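Local coordinates for protein putative fimbrium tip subunit Fim1C (Bacteroides ovatus, PDB 4EPS) that probably forms part of the tip of a fimbrium, the filamentous cell-surface appendage that mediates adhesion and biofilm formation, at residues 43-49 / 61-67; 114-120 / 131-135; 323-328 / 390-394; 354-358 / 395-399. All blocks are in the same frame, centred on the assembly; numbering follows the deposited sequence. Where two conformers were deposited one is given.

Contact 1 (43-49 / 61-67)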
loop_
_atom_site.group_PDB
_atom_site.type_symbol
_atom_site.label_atom_id
_atom_site.label_comp_id
_atom_site.label_asym_id
_atom_site.label_seq_id
_atom_site.Cartn_x
_atom_site.Cartn_y
_atom_site.Cartn_z
ATOM N N GLY A 43 4.030 -14.641 46.887
ATOM C CA GLY A 43 2.845 -15.259 47.471
ATOM C C GLY A 43 2.658 -16.719 47.107
ATOM O O GLY A 43 1.988 -17.435 47.838
ATOM N N ASP A 44 3.269 -17.189 45.998
ATOM C CA ASP A 44 3.222 -18.622 45.627
ATOM C C ASP A 44 3.800 -19.458 46.734
ATOM O O ASP A 44 4.792 -19.047 47.342
ATOM C CB ASP A 44 4.029 -18.863 44.339
ATOM C CG ASP A 44 3.271 -18.548 43.069
ATOM O OD1 ASP A 44 2.019 -18.607 43.092
ATOM O OD2 ASP A 44 3.922 -18.278 42.049
ATOM N N GLN A 45 3.189 -20.628 47.017
ATOM C CA GLN A 45 3.682 -21.518 48.057
ATOM C C GLN A 45 3.836 -22.922 47.566
ATOM O O GLN A 45 3.015 -23.407 46.788
ATOM C CB GLN A 45 2.755 -21.539 49.285
ATOM C CG GLN A 45 2.689 -20.220 50.048
ATOM C CD GLN A 45 1.914 -20.395 51.332
ATOM O OE1 GLN A 45 0.760 -20.834 51.320
ATOM N NE2 GLN A 45 2.552 -20.104 52.468
ATOM N N ILE A 46 4.888 -23.577 48.050
ATOM C CA ILE A 46 5.204 -24.972 47.792
ATOM C C ILE A 46 5.209 -25.715 49.112
ATOM O O ILE A 46 5.371 -25.107 50.166
ATOM C CB ILE A 46 6.555 -25.160 47.038
ATOM C CG1 ILE A 46 7.757 -24.613 47.858
ATOM C CG2 ILE A 46 6.484 -24.588 45.602
ATOM C CD1 ILE A 46 9.018 -25.213 47.506
ATOM N N GLY A 47 5.064 -27.022 49.042
ATOM C CA GLY A 47 5.155 -27.878 50.209
ATOM C C GLY A 47 6.366 -28.768 50.050
ATOM O O GLY A 47 6.623 -29.284 48.956
ATOM N N LEU A 48 7.095 -28.987 51.130
ATOM C CA LEU A 48 8.288 -29.832 51.094
ATOM C C LEU A 48 8.134 -31.080 51.983
ATOM O O LEU A 48 7.627 -30.980 53.102
ATOM C CB LEU A 48 9.486 -28.985 51.571
ATOM C CG LEU A 48 10.864 -29.674 51.631
ATOM C CD1 LEU A 48 11.361 -30.046 50.241
ATOM C CD2 LEU A 48 11.887 -28.774 52.272
ATOM N N PHE A 49 8.658 -32.225 51.504
ATOM C CA PHE A 49 8.719 -33.500 52.230
ATOM C C PHE A 49 10.132 -34.075 52.210
ATOM O O PHE A 49 10.816 -34.001 51.182
ATOM C CB PHE A 49 7.776 -34.542 51.609
ATOM C CG PHE A 49 6.302 -34.243 51.709
ATOM C CD1 PHE A 49 5.656 -33.503 50.720
ATOM C CD2 PHE A 49 5.535 -34.777 52.748
ATOM C CE1 PHE A 49 4.284 -33.248 50.800
ATOM C CE2 PHE A 49 4.161 -34.531 52.822
ATOM C CZ PHE A 49 3.543 -33.763 51.855
ATOM N N ASN A 61 7.459 -32.462 56.915
ATOM C CA ASN A 61 6.253 -33.133 56.467
ATOM C C ASN A 61 5.273 -32.080 56.005
ATOM O O ASN A 61 4.636 -31.428 56.833
ATOM C CB ASN A 61 5.683 -34.000 57.623
ATOM C CG ASN A 61 4.550 -34.920 57.232
ATOM O OD1 ASN A 61 3.927 -34.784 56.180
ATOM N ND2 ASN A 61 4.263 -35.893 58.077
ATOM N N ASN A 62 5.209 -31.851 54.669
ATOM C CA ASN A 62 4.362 -30.819 54.069
ATOM C C ASN A 62 4.741 -29.443 54.622
ATOM O O ASN A 62 3.883 -28.660 55.011
ATOM C CB ASN A 62 2.856 -31.113 54.258
ATOM C CG ASN A 62 2.007 -30.282 53.353
ATOM O OD1 ASN A 62 2.430 -29.929 52.251
ATOM N ND2 ASN A 62 0.822 -29.887 53.812
HETATM N N MSE A 63 6.043 -29.156 54.672
HETATM C CA MSE A 63 6.526 -27.884 55.184
HETATM C C MSE A 63 6.348 -26.790 54.124
HETATM O O MSE A 63 6.829 -26.952 52.998
HETATM C CB MSE A 63 7.984 -28.021 55.618
HETATM C CG MSE A 63 8.517 -26.805 56.338
HETATM SE SE MSE A 63 10.425 -27.037 56.762
HETATM C CE MSE A 63 10.384 -28.548 57.492
ATOM N N PRO A 64 5.654 -25.680 54.462
ATOM C CA PRO A 64 5.412 -24.644 53.447
ATOM C C PRO A 64 6.562 -23.655 53.269
ATOM O O PRO A 64 7.183 -23.219 54.242
ATOM C CB PRO A 64 4.173 -23.911 53.971
ATOM C CG PRO A 64 4.244 -24.073 55.489
ATOM C CD PRO A 64 4.981 -25.367 55.754
ATOM N N PHE A 65 6.794 -23.266 52.016
ATOM C CA PHE A 65 7.758 -22.230 51.652
ATOM C C PHE A 65 7.066 -21.262 50.736
ATOM O O PHE A 65 6.351 -21.697 49.839
ATOM C CB PHE A 65 9.019 -22.828 50.998
ATOM C CG PHE A 65 9.889 -23.531 51.998
ATOM C CD1 PHE A 65 9.678 -24.871 52.308
ATOM C CD2 PHE A 65 10.863 -22.834 52.706
ATOM C CE1 PHE A 65 10.456 -25.513 53.278
ATOM C CE2 PHE A 65 11.630 -23.478 53.680
ATOM C CZ PHE A 65 11.432 -24.814 53.945
ATOM N N THR A 66 7.268 -19.956 50.947
ATOM C CA THR A 66 6.622 -18.896 50.183
ATOM C C THR A 66 7.646 -18.095 49.375
ATOM O O THR A 66 8.705 -17.729 49.902
ATOM C CB THR A 66 5.841 -17.968 51.163
ATOM O OG1 THR A 66 5.031 -18.786 52.001
ATOM C CG2 THR A 66 4.975 -16.940 50.452
ATOM N N PHE A 67 7.329 -17.844 48.097
ATOM C CA PHE A 67 8.195 -17.050 47.236
ATOM C C PHE A 67 7.892 -15.570 47.517
ATOM O O PHE A 67 6.719 -15.210 47.605
ATOM C CB PHE A 67 7.978 -17.397 45.752
ATOM C CG PHE A 67 9.010 -16.795 44.815
ATOM C CD1 PHE A 67 10.334 -17.233 44.836
ATOM C CD2 PHE A 67 8.637 -15.873 43.845
ATOM C CE1 PHE A 67 11.275 -16.720 43.941
ATOM C CE2 PHE A 67 9.582 -15.365 42.938
ATOM C CZ PHE A 67 10.889 -15.795 42.994
#

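Contact 2 (114-120 / 131-135)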
loop_
_atom_site.group_PDB
_atom_site.type_symbol
_atom_site.label_atom_id
_atom_site.label_comp_id
_atom_site.label_asym_id
_atom_site.label_seq_id
_atom_site.Cartn_x
_atom_site.Cartn_y
_atom_site.Cartn_z
ATOM N N ALA A 114 -2.149 -36.301 42.577
ATOM C CA ALA A 114 -2.493 -36.126 41.170
ATOM C C ALA A 114 -3.813 -36.833 40.828
ATOM O O ALA A 114 -4.666 -36.232 40.171
ATOM C CB ALA A 114 -1.368 -36.643 40.291
ATOM N N ALA A 115 -4.007 -38.077 41.317
ATOM C CA ALA A 115 -5.232 -38.857 41.062
ATOM C C ALA A 115 -6.502 -38.159 41.587
ATOM O O ALA A 115 -7.519 -38.173 40.898
ATOM C CB ALA A 115 -5.115 -40.248 41.674
ATOM N N GLY A 116 -6.431 -37.553 42.768
ATOM C CA GLY A 116 -7.575 -36.865 43.362
ATOM C C GLY A 116 -7.686 -35.381 43.052
ATOM O O GLY A 116 -8.588 -34.708 43.562
ATOM N N TRP A 117 -6.776 -34.840 42.211
ATOM C CA TRP A 117 -6.766 -33.409 41.894
ATOM C C TRP A 117 -8.036 -33.022 41.146
ATOM O O TRP A 117 -8.302 -33.545 40.063
ATOM C CB TRP A 117 -5.498 -33.036 41.101
ATOM C CG TRP A 117 -5.221 -31.559 41.058
ATOM C CD1 TRP A 117 -5.374 -30.727 39.989
ATOM C CD2 TRP A 117 -4.675 -30.756 42.120
ATOM N NE1 TRP A 117 -4.985 -29.447 40.324
ATOM C CE2 TRP A 117 -4.551 -29.436 41.625
ATOM C CE3 TRP A 117 -4.281 -31.027 43.449
ATOM C CZ2 TRP A 117 -4.043 -28.388 42.404
ATOM C CZ3 TRP A 117 -3.793 -29.982 44.228
ATOM C CH2 TRP A 117 -3.676 -28.682 43.704
ATOM N N GLU A 118 -8.828 -32.130 41.748
ATOM C CA GLU A 118 -10.100 -31.681 41.180
ATOM C C GLU A 118 -9.884 -30.407 40.379
ATOM O O GLU A 118 -9.558 -29.357 40.943
ATOM C CB GLU A 118 -11.165 -31.478 42.275
ATOM C CG GLU A 118 -11.457 -32.733 43.086
ATOM C CD GLU A 118 -12.435 -32.551 44.232
ATOM O OE1 GLU A 118 -12.216 -31.649 45.073
ATOM O OE2 GLU A 118 -13.409 -33.335 44.302
ATOM N N LEU A 119 -10.028 -30.507 39.086
ATOM C CA LEU A 119 -9.845 -29.400 38.172
ATOM C C LEU A 119 -11.190 -28.885 37.722
ATOM O O LEU A 119 -12.070 -29.676 37.375
ATOM C CB LEU A 119 -9.037 -29.967 37.003
ATOM C CG LEU A 119 -8.210 -29.067 36.168
ATOM C CD1 LEU A 119 -7.076 -28.430 36.989
ATOM C CD2 LEU A 119 -7.641 -29.860 35.045
ATOM N N THR A 120 -11.384 -27.566 37.773
ATOM C CA THR A 120 -12.628 -26.949 37.307
ATOM C C THR A 120 -12.352 -26.183 36.011
ATOM O O THR A 120 -11.194 -25.951 35.656
ATOM C CB THR A 120 -13.241 -26.025 38.370
ATOM O OG1 THR A 120 -12.538 -24.785 38.350
ATOM C CG2 THR A 120 -13.273 -26.662 39.780
ATOM N N LYS A 131 -3.955 -21.715 41.171
ATOM C CA LYS A 131 -4.337 -22.622 42.265
ATOM C C LYS A 131 -4.648 -24.042 41.755
ATOM O O LYS A 131 -4.663 -24.964 42.555
ATOM C CB LYS A 131 -5.537 -22.078 43.072
ATOM C CG LYS A 131 -6.867 -22.102 42.306
ATOM C CD LYS A 131 -8.016 -21.499 43.091
ATOM C CE LYS A 131 -9.289 -21.532 42.278
ATOM N NZ LYS A 131 -10.371 -20.723 42.907
ATOM N N GLN A 132 -4.886 -24.218 40.440
ATOM C CA GLN A 132 -5.207 -25.528 39.864
ATOM C C GLN A 132 -4.054 -26.177 39.081
ATOM O O GLN A 132 -4.187 -27.325 38.630
ATOM C CB GLN A 132 -6.418 -25.334 38.927
ATOM C CG GLN A 132 -7.632 -24.738 39.672
ATOM C CD GLN A 132 -8.907 -24.989 38.943
ATOM O OE1 GLN A 132 -9.402 -26.108 38.907
ATOM N NE2 GLN A 132 -9.506 -23.947 38.420
ATOM N N ASP A 133 -2.943 -25.440 38.919
ATOM C CA ASP A 133 -1.795 -25.873 38.127
ATOM C C ASP A 133 -0.853 -26.726 38.972
ATOM O O ASP A 133 0.205 -26.273 39.414
ATOM C CB ASP A 133 -1.077 -24.657 37.512
ATOM C CG ASP A 133 -0.097 -25.031 36.406
ATOM O OD1 ASP A 133 -0.051 -26.235 36.024
ATOM O OD2 ASP A 133 0.593 -24.119 35.892
ATOM N N LEU A 134 -1.237 -27.987 39.173
ATOM C CA LEU A 134 -0.463 -28.904 40.005
ATOM C C LEU A 134 0.891 -29.260 39.360
ATOM O O LEU A 134 0.957 -29.676 38.198
ATOM C CB LEU A 134 -1.288 -30.182 40.285
ATOM C CG LEU A 134 -0.565 -31.295 41.068
ATOM C CD1 LEU A 134 -0.253 -30.863 42.512
ATOM C CD2 LEU A 134 -1.420 -32.576 41.113
HETATM N N MSE A 135 1.966 -29.093 40.150
HETATM C CA MSE A 135 3.347 -29.387 39.743
HETATM C C MSE A 135 4.044 -30.164 40.817
HETATM O O MSE A 135 3.902 -29.833 41.997
HETATM C CB MSE A 135 4.139 -28.098 39.490
HETATM C CG MSE A 135 3.651 -27.283 38.335
HETATM SE SE MSE A 135 4.790 -25.710 38.302
HETATM C CE MSE A 135 3.404 -24.407 38.282
#

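Contact 3 (323-328 / 390-394)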
loop_
_atom_site.group_PDB
_atom_site.type_symbol
_atom_site.label_atom_id
_atom_site.label_comp_id
_atom_site.label_asym_id
_atom_site.label_seq_id
_atom_site.Cartn_x
_atom_site.Cartn_y
_atom_site.Cartn_z
ATOM N N ALA A 323 -4.785 13.123 29.004
ATOM C CA ALA A 323 -5.496 11.940 29.503
ATOM C C ALA A 323 -5.586 10.830 28.457
ATOM O O ALA A 323 -5.541 9.655 28.819
ATOM C CB ALA A 323 -6.896 12.326 29.963
ATOM N N LEU A 324 -5.727 11.198 27.163
ATOM C CA LEU A 324 -5.803 10.229 26.072
ATOM C C LEU A 324 -4.466 9.486 25.920
ATOM O O LEU A 324 -4.471 8.265 25.776
ATOM C CB LEU A 324 -6.194 10.947 24.751
ATOM C CG LEU A 324 -6.284 10.096 23.463
ATOM C CD1 LEU A 324 -7.142 8.852 23.655
ATOM C CD2 LEU A 324 -6.842 10.939 22.292
ATOM N N LEU A 325 -3.340 10.222 25.920
ATOM C CA LEU A 325 -1.995 9.631 25.811
ATOM C C LEU A 325 -1.738 8.710 27.005
ATOM O O LEU A 325 -1.210 7.610 26.842
ATOM C CB LEU A 325 -0.924 10.747 25.749
ATOM C CG LEU A 325 0.570 10.335 25.822
ATOM C CD1 LEU A 325 0.960 9.395 24.666
ATOM C CD2 LEU A 325 1.470 11.559 25.783
ATOM N N ARG A 326 -2.153 9.146 28.191
ATOM C CA ARG A 326 -1.962 8.376 29.420
ATOM C C ARG A 326 -2.802 7.073 29.440
ATOM O O ARG A 326 -2.262 6.008 29.744
ATOM C CB ARG A 326 -2.315 9.282 30.605
ATOM C CG ARG A 326 -1.987 8.735 31.976
ATOM C CD ARG A 326 -1.987 9.867 32.985
ATOM N NE ARG A 326 -3.301 10.509 33.095
ATOM C CZ ARG A 326 -3.518 11.813 32.969
ATOM N NH1 ARG A 326 -2.511 12.642 32.720
ATOM N NH2 ARG A 326 -4.743 12.300 33.102
ATOM N N SER A 327 -4.104 7.143 29.087
ATOM C CA SER A 327 -4.989 5.982 29.179
ATOM C C SER A 327 -5.016 5.069 27.953
ATOM O O SER A 327 -5.326 3.891 28.120
ATOM C CB SER A 327 -6.415 6.420 29.487
ATOM O OG SER A 327 -6.439 7.232 30.649
ATOM N N HIS A 328 -4.788 5.601 26.726
ATOM C CA HIS A 328 -4.872 4.784 25.517
ATOM C C HIS A 328 -3.749 5.199 24.587
ATOM O O HIS A 328 -4.021 5.736 23.505
ATOM C CB HIS A 328 -6.266 4.931 24.851
ATOM C CG HIS A 328 -7.390 4.443 25.706
ATOM N ND1 HIS A 328 -8.139 5.317 26.482
ATOM C CD2 HIS A 328 -7.825 3.180 25.927
ATOM C CE1 HIS A 328 -9.020 4.563 27.129
ATOM N NE2 HIS A 328 -8.870 3.269 26.834
ATOM N N TYR A 390 -12.101 12.999 24.447
ATOM C CA TYR A 390 -11.704 11.907 25.351
ATOM C C TYR A 390 -11.384 12.486 26.747
ATOM O O TYR A 390 -11.922 12.006 27.764
ATOM C CB TYR A 390 -10.537 11.062 24.808
ATOM C CG TYR A 390 -10.268 9.941 25.790
ATOM C CD1 TYR A 390 -11.114 8.838 25.863
ATOM C CD2 TYR A 390 -9.287 10.076 26.774
ATOM C CE1 TYR A 390 -10.931 7.842 26.828
ATOM C CE2 TYR A 390 -9.106 9.096 27.755
ATOM C CZ TYR A 390 -9.935 7.988 27.783
ATOM O OH TYR A 390 -9.785 7.039 28.764
ATOM N N ASN A 391 -10.560 13.545 26.789
ATOM C CA ASN A 391 -10.269 14.277 28.020
ATOM C C ASN A 391 -11.565 14.610 28.744
ATOM O O ASN A 391 -11.682 14.381 29.955
ATOM C CB ASN A 391 -9.512 15.588 27.683
ATOM C CG ASN A 391 -9.396 16.510 28.866
ATOM O OD1 ASN A 391 -8.463 16.399 29.658
ATOM N ND2 ASN A 391 -10.354 17.420 29.027
ATOM N N ASN A 392 -12.533 15.217 28.011
ATOM C CA ASN A 392 -13.797 15.655 28.605
ATOM C C ASN A 392 -14.567 14.494 29.245
ATOM O O ASN A 392 -15.181 14.701 30.299
ATOM C CB ASN A 392 -14.677 16.391 27.567
ATOM C CG ASN A 392 -14.005 17.650 27.049
ATOM O OD1 ASN A 392 -12.989 18.117 27.605
ATOM N ND2 ASN A 392 -14.486 18.171 25.909
ATOM N N SER A 393 -14.544 13.298 28.609
ATOM C CA SER A 393 -15.207 12.103 29.152
ATOM C C SER A 393 -14.575 11.708 30.492
ATOM O O SER A 393 -15.292 11.405 31.446
ATOM C CB SER A 393 -15.110 10.943 28.165
ATOM O OG SER A 393 -15.967 9.889 28.570
ATOM N N GLU A 394 -13.226 11.738 30.573
ATOM C CA GLU A 394 -12.527 11.381 31.809
ATOM C C GLU A 394 -12.800 12.413 32.910
ATOM O O GLU A 394 -12.952 12.014 34.062
ATOM C CB GLU A 394 -11.021 11.192 31.589
ATOM C CG GLU A 394 -10.720 9.827 30.974
ATOM C CD GLU A 394 -9.358 9.243 31.302
ATOM O OE1 GLU A 394 -8.527 9.957 31.908
ATOM O OE2 GLU A 394 -9.097 8.089 30.896
HETATM O O HOH W 1 -6.195 15.627 28.516
HETATM O O HOH W 2 -6.153 9.492 33.074
#

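Contact 4 (354-358 / 395-399)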
loop_
_atom_site.group_PDB
_atom_site.type_symbol
_atom_site.label_atom_id
_atom_site.label_comp_id
_atom_site.label_asym_id
_atom_site.label_seq_id
_atom_site.Cartn_x
_atom_site.Cartn_y
_atom_site.Cartn_z
ATOM N N ILE A 354 -19.202 22.345 35.776
ATOM C CA ILE A 354 -18.176 21.304 35.895
ATOM C C ILE A 354 -16.800 21.992 35.925
ATOM O O ILE A 354 -15.920 21.578 36.669
ATOM C CB ILE A 354 -18.313 20.281 34.738
ATOM C CG1 ILE A 354 -19.652 19.515 34.876
ATOM C CG2 ILE A 354 -17.122 19.299 34.724
ATOM C CD1 ILE A 354 -20.270 19.224 33.613
ATOM N N HIS A 355 -16.627 23.049 35.116
ATOM C CA HIS A 355 -15.396 23.833 35.117
ATOM C C HIS A 355 -15.094 24.391 36.528
ATOM O O HIS A 355 -13.980 24.217 37.044
ATOM C CB HIS A 355 -15.490 25.000 34.118
ATOM C CG HIS A 355 -14.337 25.932 34.249
ATOM N ND1 HIS A 355 -13.061 25.543 33.894
ATOM C CD2 HIS A 355 -14.294 27.186 34.764
ATOM C CE1 HIS A 355 -12.290 26.587 34.146
ATOM N NE2 HIS A 355 -12.986 27.588 34.696
ATOM N N ASP A 356 -16.078 25.070 37.129
ATOM C CA ASP A 356 -15.899 25.676 38.453
ATOM C C ASP A 356 -15.577 24.606 39.497
ATOM O O ASP A 356 -14.665 24.822 40.305
ATOM C CB ASP A 356 -17.113 26.519 38.862
ATOM C CG ASP A 356 -17.204 27.880 38.184
ATOM O OD1 ASP A 356 -16.222 28.287 37.509
ATOM O OD2 ASP A 356 -18.262 28.526 38.299
ATOM N N TRP A 357 -16.242 23.426 39.428
ATOM C CA TRP A 357 -15.920 22.321 40.340
ATOM C C TRP A 357 -14.486 21.862 40.121
ATOM O O TRP A 357 -13.734 21.691 41.083
ATOM C CB TRP A 357 -16.873 21.111 40.166
ATOM C CG TRP A 357 -16.323 19.846 40.778
ATOM C CD1 TRP A 357 -16.232 19.552 42.110
ATOM C CD2 TRP A 357 -15.682 18.762 40.084
ATOM N NE1 TRP A 357 -15.618 18.328 42.285
ATOM C CE2 TRP A 357 -15.272 17.822 41.058
ATOM C CE3 TRP A 357 -15.428 18.484 38.727
ATOM C CZ2 TRP A 357 -14.611 16.631 40.720
ATOM C CZ3 TRP A 357 -14.748 17.318 38.397
ATOM C CH2 TRP A 357 -14.343 16.409 39.387
ATOM N N PHE A 358 -14.125 21.633 38.849
ATOM C CA PHE A 358 -12.828 21.094 38.435
ATOM C C PHE A 358 -11.648 21.949 38.963
ATOM O O PHE A 358 -10.672 21.387 39.461
ATOM C CB PHE A 358 -12.784 20.974 36.890
ATOM C CG PHE A 358 -11.455 20.565 36.315
ATOM C CD1 PHE A 358 -11.033 19.242 36.373
ATOM C CD2 PHE A 358 -10.619 21.503 35.719
ATOM C CE1 PHE A 358 -9.799 18.861 35.849
ATOM C CE2 PHE A 358 -9.385 21.119 35.183
ATOM C CZ PHE A 358 -8.983 19.804 35.256
ATOM N N VAL A 395 -12.909 13.716 32.566
ATOM C CA VAL A 395 -13.214 14.750 33.573
ATOM C C VAL A 395 -14.655 14.554 34.066
ATOM O O VAL A 395 -14.902 14.642 35.271
ATOM C CB VAL A 395 -12.961 16.196 33.078
ATOM C CG1 VAL A 395 -13.368 17.217 34.150
ATOM C CG2 VAL A 395 -11.495 16.380 32.691
ATOM N N LEU A 396 -15.585 14.230 33.154
ATOM C CA LEU A 396 -16.968 13.991 33.549
ATOM C C LEU A 396 -17.099 12.733 34.442
ATOM O O LEU A 396 -17.967 12.704 35.319
ATOM C CB LEU A 396 -17.881 13.872 32.341
ATOM C CG LEU A 396 -19.255 14.540 32.509
ATOM C CD1 LEU A 396 -19.148 16.049 32.447
ATOM C CD2 LEU A 396 -20.187 14.130 31.402
ATOM N N ASP A 397 -16.233 11.724 34.228
ATOM C CA ASP A 397 -16.204 10.501 35.052
ATOM C C ASP A 397 -15.736 10.855 36.460
ATOM O O ASP A 397 -16.340 10.390 37.435
ATOM C CB ASP A 397 -15.302 9.427 34.424
ATOM C CG ASP A 397 -15.914 8.706 33.242
ATOM O OD1 ASP A 397 -17.128 8.899 32.984
ATOM O OD2 ASP A 397 -15.185 7.934 32.577
ATOM N N LEU A 398 -14.718 11.741 36.568
ATOM C CA LEU A 398 -14.217 12.232 37.855
ATOM C C LEU A 398 -15.318 13.005 38.588
ATOM O O LEU A 398 -15.478 12.834 39.801
ATOM C CB LEU A 398 -12.963 13.103 37.679
ATOM C CG LEU A 398 -11.689 12.397 37.226
ATOM C CD1 LEU A 398 -10.599 13.410 36.948
ATOM C CD2 LEU A 398 -11.198 11.414 38.271
ATOM N N TYR A 399 -16.123 13.802 37.842
ATOM C CA TYR A 399 -17.261 14.529 38.406
ATOM C C TYR A 399 -18.299 13.526 38.916
ATOM O O TYR A 399 -18.828 13.704 40.015
ATOM C CB TYR A 399 -17.890 15.472 37.363
ATOM C CG TYR A 399 -19.049 16.283 37.895
ATOM C CD1 TYR A 399 -20.353 15.789 37.850
ATOM C CD2 TYR A 399 -18.855 17.570 38.388
ATOM C CE1 TYR A 399 -21.427 16.541 38.325
ATOM C CE2 TYR A 399 -19.923 18.339 38.843
ATOM C CZ TYR A 399 -21.208 17.816 38.815
ATOM O OH TYR A 399 -22.257 18.561 39.282
#

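Contact 1 (43-49 / 61-67)
Residues 43-49 and 61-67 pair as the two arms of an antiparallel beta hairpin, strands 45-52 and 55-67, in the fimbrillin-like part of the chain. Backbone bonds run in both directions between Ile46 and Phe65, each 3.0 Å from N to O, and between Leu48 and Met63. Beyond the regular pairing, Gly43 N gives a 2.8 Å bond to Phe67 O, and Phe67 N bonds to Asp44 O. At the other end Asn62 and Met63 together face Leu48, a G1 beta bulge. Here the ring of Phe49 lies alongside the Asn62 side chain, its plane only 15° from that of the amide, and Asn62 N sits over one ring face.

Gln45 and Thr66 run side by side on one sheet face, where Gln45 NE2 gives a nearly straight bond to Thr66 OG1 (2.8 Å), which lies close to the amide plane. Thr66 OG1 stands beside its own backbone N (chi1 -50°), which turns the oxygen to the amide and leaves CG2 by Asp44 O. The other face is greasy: Leu48 CD2 meets Phe65 CE1 at 3.7 Å, and Ile46 CG1 packs on Phe65 CB.

Strand 87-92 flanks the first arm: Tyr91 OH bonds to Asn62 OD1, and Asp44, held through OD2 by Thr41 N, takes Tyr92 OH on OD1. Strand 14-19 sends Val17 against Ile46 and Leu15 against Phe65.

Contact 2 (114-120 / 131-135)
A chi1 of -164° at Trp117 puts CG opposite the backbone N, and Leu134 does the same (176°), which lets the indole and the leucine branches meet between residues 114-120 and 131-135. This is a loop-to-loop contact in the fimbrillin-like part, joining the end of helix 111-115 to the link between helix 126-130 and strand 135-145. Leu134 CB lies over the five-membered ring of Trp117 in a CH-pi contact, 3.8 Å from the centroid, while CD1 and CD2 spread over the rest of the indole and CD2 reaches Ala114. At the indole edge, NE1 bonds to Gln132 O (2.8 Å), approaching from above the carbonyl plane. A phenylalanine in place of Trp117 would probably leave Gln132 O without this donor and Leu134 less well covered. Met159 of strand 148-174 packs against both Trp117 and Leu119.

Gln132 carries the polar half, its side chain crossing Thr120 at about a right angle. Its NE2 bonds to Thr120 OG1 and Ala128 O; with OE1 also taken, the rotation of the amide is fixed. Thr120 N points almost straight at Gln132 OE1, 2.7 Å away, in the carbonyl plane and on a lone pair.

Contact 3 (323-328 / 390-394)
Tyr390 fills the angle between helix 323-327 and helix 389-403, whose short segments run at 79° to each other. Its CD2 lies 3.6 Å from Leu324 CA and also touches Leu324 CB, and Ala323 O approaches the ring edge near its plane. The phenol oxygen lies at the edge of the His328 imidazole, with Tyr390 OH 3.1 Å from His328 CE1; the two ring planes are almost perpendicular. A leucine in place of Tyr390 would probably open a gap beside Leu324 and take from Glu394 the hydroxyl that steadies its carboxylate.

Glu394, one turn further along the same helix, carries the polar part. Tyr390 OH gives a very short bond to Glu394 OE2, 2.5 Å long, and Ser327 OG lies 2.8 Å from the same oxygen. The serine hydroxyl also has Ala323 O within hydrogen-bonding distance, and its single proton is not settled between the two. Glu394 CG stands beside the backbone N (chi1 -79°) and the chain then extends, so the carboxylate reaches across to the serine, with OE1 over Ala323 CB.

Further out, two waters bridge the helices. One takes a bond from Ala323 N and gives one to OD1 of Asn391, a residue whose ND2 bonds to Val368 O. The other accepts from Arg326 NE and donates to Glu394 OE1 (2.7 Å); Tyr367 makes a cation-pi contact with Arg326.

With a water between Glu394 and Arg326 instead of a direct salt bridge, the carboxylate is held chiefly by neutral donors, and the nearby guanidinium would probably still favour its charged form.

Contact 4 (354-358 / 395-399)
Trp357 and Tyr399 meet edge-to-face where helix 354-359 crosses helix 389-403, the two short segments lying at 75°. The tyrosine turns its edge to the face of the indole: the planes are perpendicular and the centroid of the tyrosine ring is 5.3 Å from that of the indole's six-membered ring, with Tyr399 CD2 closing on Trp357 CE3 at 3.6 Å. Tyr399 CA lies over the same six-membered ring, so the indole rests on the tyrosine backbone as well as its ring. Trp357 CG is opposite the backbone N (chi1 163°), which carries the indole out over the other helix until CH2 reaches Leu398 CB.

Ile354 comes at Tyr399 from a different direction, across the ring: its CG1 sits over a face, 4.3 Å from the centroid, as a CH-pi contact. The outer methyl of the same residue, CD1, continues to Leu396 CD1 at 3.6 Å. On the other flank Phe358 CD1 packs at a right angle on Val395 CG1.

Phe403 extends the cluster, meeting the rings of both Trp357 and Tyr399, and Glu474 binds the backbone N atoms of Ile354 and His355. No hydrogen bond crosses between the two segments, so they are joined by apolar burial and by how the rings are turned, with no polar bond to fix their register.

Overall arrangement
Contacts 1 and 2 belong to the fimbrillin-like part, their centres 16 Å apart, whereas contacts 3 and 4 lie more than 40 Å away from both, centre to centre. Helix 389-403 serves both of the latter: 390-394 meets helix 323-327, and the adjoining 395-399 meets helix 354-359. Contact 4 is the buried one, purely apolar and aromatic; the other three are partly buried and mix polar with greasy groups. Their polar parts differ in kind. Contact 1 relies mostly on backbone pairing between strands, contact 2 on side chains binding loop backbone, and contact 3 on a carboxylate, hydroxyls and bridging waters between helices.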